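Local coordinates for CCMAN5 (Cellulosimicrobium cellulans, PDB 2XSG), which probably hydrolyses alpha-mannosidic linkages as a calcium-containing family 92 glycoside hydrolase, and enables mannose-6-phosphate modification of yeast-produced human lysosomal enzymes, at residues Gly24-Ala29 with Met659-Gly664. Numbering follows the deposited sequence.
Sequences GNDMPA and MDNDAG. With CA (calcium ion), chain C.
Gly-24 and Asn-661 join two irregular loops through the backbone, Asn-661 N giving a hydrogen bond of 3.1 Å to Gly-24 O, while Gly-24 CA lies 3.4 Å from Met-659 O in a CA-H...O contact. At phi 137° a side-chain carbon on Gly-24 would press on the carbonyl oxygen of the residue before it, which suits glycine. Beside this link, Asn-25 ND2 donates to Asp-660 OD1 at 2.7 Å; the acceptor lies in the amide plane but is itself approached from above the carboxylate, the two groups being turned 59° apart. A water that accepts from Gly-24 N also reaches Asp-660 OD1. Asn-661, its CG anti to the backbone N (chi1 -154°), extends its amide to Asp-26, where Asn-661 ND2 makes a nearly straight 2.7 Å hydrogen bond to the syn lone pair of Asp-26 OD2. A second water donates to Asp-26 OD1 and accepts, weakly, from Gly-664 N at the N-cap of helix 665-675. With an alanine in place of Asp-26, the Asn-661 amide would probably lose this acceptor and the bridging water its carboxylate. Next to Asn-661, Asp-662 OD2 binds the calcium ion at 2.5 Å, with Asn-588 and Glu-589 as further ligands; a calcium-bound water donates to Asp-660 O. The contact joins a segment from the family 92 N-terminal region to one from its catalytic region, beside the calcium site. From it, segment 24-29 runs on to pack Met-27, Pro-28 and Ala-29 against strand 40-44, whereas 659-664 leads into helix 665-675 and lays Asp-662 and Ala-663 against helix 353-366.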
ATOM      1  N   GLY A  24       9.877  -2.280   6.255  1.00  3.38           N
ATOM      2  CA  GLY A  24       8.754  -1.590   5.636  1.00  3.08           C
ATOM      3  C   GLY A  24       8.713  -1.659   4.119  1.00  2.79           C
ATOM      4  O   GLY A  24       7.635  -1.692   3.540  1.00  2.55           O
ATOM      5  N   ASN A  25       9.887  -1.682   3.486  1.00  2.32           N
ATOM      6  CA  ASN A  25      10.020  -1.691   2.025  1.00  2.47           C
ATOM      7  C   ASN A  25       9.361  -0.509   1.325  1.00  2.41           C
ATOM      8  O   ASN A  25       8.790  -0.655   0.260  1.00  2.24           O
ATOM      9  CB  ASN A  25       9.628  -3.045   1.420  1.00  2.34           C
ATOM     10  CG  ASN A  25      10.726  -4.092   1.609  1.00  4.37           C
ATOM     11  OD1 ASN A  25      11.848  -3.919   1.123  1.00  3.15           O
ATOM     12  ND2 ASN A  25      10.408  -5.182   2.314  1.00  2.62           N
ATOM     13  N   ASP A  26       9.439   0.662   1.959  1.00  3.08           N
ATOM     14  CA  ASP A  26       8.990   1.908   1.349  1.00  3.20           C
ATOM     15  C   ASP A  26      10.148   2.679   0.724  1.00  3.49           C
ATOM     16  O   ASP A  26      11.328   2.352   0.935  1.00  3.32           O
ATOM     17  CB  ASP A  26       8.264   2.769   2.383  1.00  3.76           C
ATOM     18  CG  ASP A  26       6.839   2.317   2.609  1.00  3.73           C
ATOM     19  OD1 ASP A  26       6.150   1.910   1.618  1.00  5.69           O
ATOM     20  OD2 ASP A  26       6.408   2.359   3.772  1.00  2.99           O
ATOM     21  N   MET A  27       9.806   3.700  -0.046  1.00  3.04           N
ATOM     22  CA  MET A  27      10.792   4.420  -0.841  1.00  3.36           C
ATOM     23  C   MET A  27      10.846   5.911  -0.486  1.00  3.63           C
ATOM     24  O   MET A  27       9.829   6.498  -0.141  1.00  4.52           O
ATOM     25  CB  MET A  27      10.472   4.254  -2.334  1.00  2.94           C
ATOM     26  CG  MET A  27       9.170   4.927  -2.779  1.00  3.80           C
ATOM     27  SD  MET A  27       8.688   4.412  -4.439  1.00  5.84           S
ATOM     28  CE  MET A  27       7.969   2.797  -4.063  1.00  2.93           C
ATOM     29  N   PRO A  28      12.035   6.530  -0.590  1.00  3.62           N
ATOM     30  CA  PRO A  28      12.102   7.982  -0.460  1.00  3.20           C
ATOM     31  C   PRO A  28      11.809   8.708  -1.790  1.00  3.38           C
ATOM     32  O   PRO A  28      11.932   9.928  -1.864  1.00  3.24           O
ATOM     33  CB  PRO A  28      13.552   8.210  -0.050  1.00  3.32           C
ATOM     34  CG  PRO A  28      14.293   7.138  -0.810  1.00  3.78           C
ATOM     35  CD  PRO A  28      13.368   5.932  -0.818  1.00  2.51           C
ATOM     36  N   ALA A  29      11.412   7.956  -2.816  1.00  3.32           N
ATOM     37  CA  ALA A  29      11.201   8.479  -4.184  1.00  3.06           C
ATOM     38  C   ALA A  29      10.374   9.757  -4.277  1.00  3.21           C
ATOM     39  O   ALA A  29       9.366   9.923  -3.565  1.00  3.57           O
ATOM     40  CB  ALA A  29      10.565   7.405  -5.064  1.00  2.71           C
ATOM     41  N   MET A 659       7.776  -6.530   8.251  1.00  3.32           N
ATOM     42  CA  MET A 659       6.450  -5.927   8.184  1.00  3.65           C
ATOM     43  C   MET A 659       6.341  -4.973   6.993  1.00  3.55           C
ATOM     44  O   MET A 659       6.589  -3.787   7.119  1.00  3.88           O
ATOM     45  CB  MET A 659       6.144  -5.212   9.501  1.00  4.06           C
ATOM     46  CG  MET A 659       4.811  -4.453   9.545  1.00  4.41           C
ATOM     47  SD  MET A 659       4.617  -3.758  11.192  1.00  4.89           S
ATOM     48  CE  MET A 659       3.151  -2.761  10.959  1.00  2.00           C
ATOM     49  N   ASP A 660       6.013  -5.512   5.820  1.00  3.67           N
ATOM     50  CA  ASP A 660       5.915  -4.698   4.610  1.00  3.95           C
ATOM     51  C   ASP A 660       4.687  -3.818   4.729  1.00  3.66           C
ATOM     52  O   ASP A 660       3.693  -4.238   5.305  1.00  3.81           O
ATOM     53  CB  ASP A 660       5.796  -5.600   3.380  1.00  3.86           C
ATOM     54  CG  ASP A 660       7.051  -6.407   3.129  1.00  6.34           C
ATOM     55  OD1 ASP A 660       8.143  -5.930   3.516  1.00  7.36           O
ATOM     56  OD2 ASP A 660       6.952  -7.526   2.570  1.00  9.02           O
ATOM     57  N   ASN A 661       4.770  -2.590   4.230  1.00  3.35           N
ATOM     58  CA  ASN A 661       3.627  -1.674   4.269  1.00  3.15           C
ATOM     59  C   ASN A 661       2.470  -2.211   3.390  1.00  3.52           C
ATOM     60  O   ASN A 661       1.284  -2.005   3.707  1.00  3.16           O
ATOM     61  CB  ASN A 661       4.059  -0.276   3.796  1.00  2.50           C
ATOM     62  CG  ASN A 661       3.191   0.848   4.363  1.00  3.63           C
ATOM     63  OD1 ASN A 661       2.017   0.645   4.726  1.00  2.21           O
ATOM     64  ND2 ASN A 661       3.769   2.055   4.436  1.00  3.07           N
ATOM     65  N   ASP A 662       2.835  -2.906   2.305  1.00  2.78           N
ATOM     66  CA  ASP A 662       1.885  -3.437   1.303  1.00  2.87           C
ATOM     67  C   ASP A 662       0.991  -2.351   0.695  1.00  2.74           C
ATOM     68  O   ASP A 662      -0.182  -2.197   1.070  1.00  2.00           O
ATOM     69  CB  ASP A 662       1.030  -4.579   1.876  1.00  3.34           C
ATOM     70  CG  ASP A 662       1.874  -5.763   2.365  1.00  4.71           C
ATOM     71  OD1 ASP A 662       2.713  -6.286   1.599  1.00  5.67           O
ATOM     72  OD2 ASP A 662       1.675  -6.186   3.520  1.00  3.78           O
ATOM     73  N   ALA A 663       1.546  -1.602  -0.248  1.00  2.47           N
ATOM     74  CA  ALA A 663       0.766  -0.575  -0.954  1.00  3.12           C
ATOM     75  C   ALA A 663       0.091   0.407   0.013  1.00  2.97           C
ATOM     76  O   ALA A 663      -1.055   0.834  -0.206  1.00  3.73           O
ATOM     77  CB  ALA A 663      -0.290  -1.247  -1.870  1.00  3.25           C
ATOM     78  N   GLY A 664       0.799   0.749   1.081  1.00  2.37           N
ATOM     79  CA  GLY A 664       0.337   1.736   2.043  1.00  2.70           C
ATOM     80  C   GLY A 664      -0.685   1.236   3.048  1.00  2.78           C
ATOM     81  O   GLY A 664      -1.301   2.046   3.741  1.00  2.55           O
TER
HETATM   82 CA    CA C1772       2.017  -8.378   4.676  1.00 30.05          CA
HETATM   83  O   HOH W   1       9.646  -5.158   5.479  1.00  4.28           O
HETATM   84  O   HOH W   2       3.559   1.206   1.108  1.00  3.57           O
HETATM   85  O   HOH W   3       3.067  -6.897   6.320  1.00  7.52           O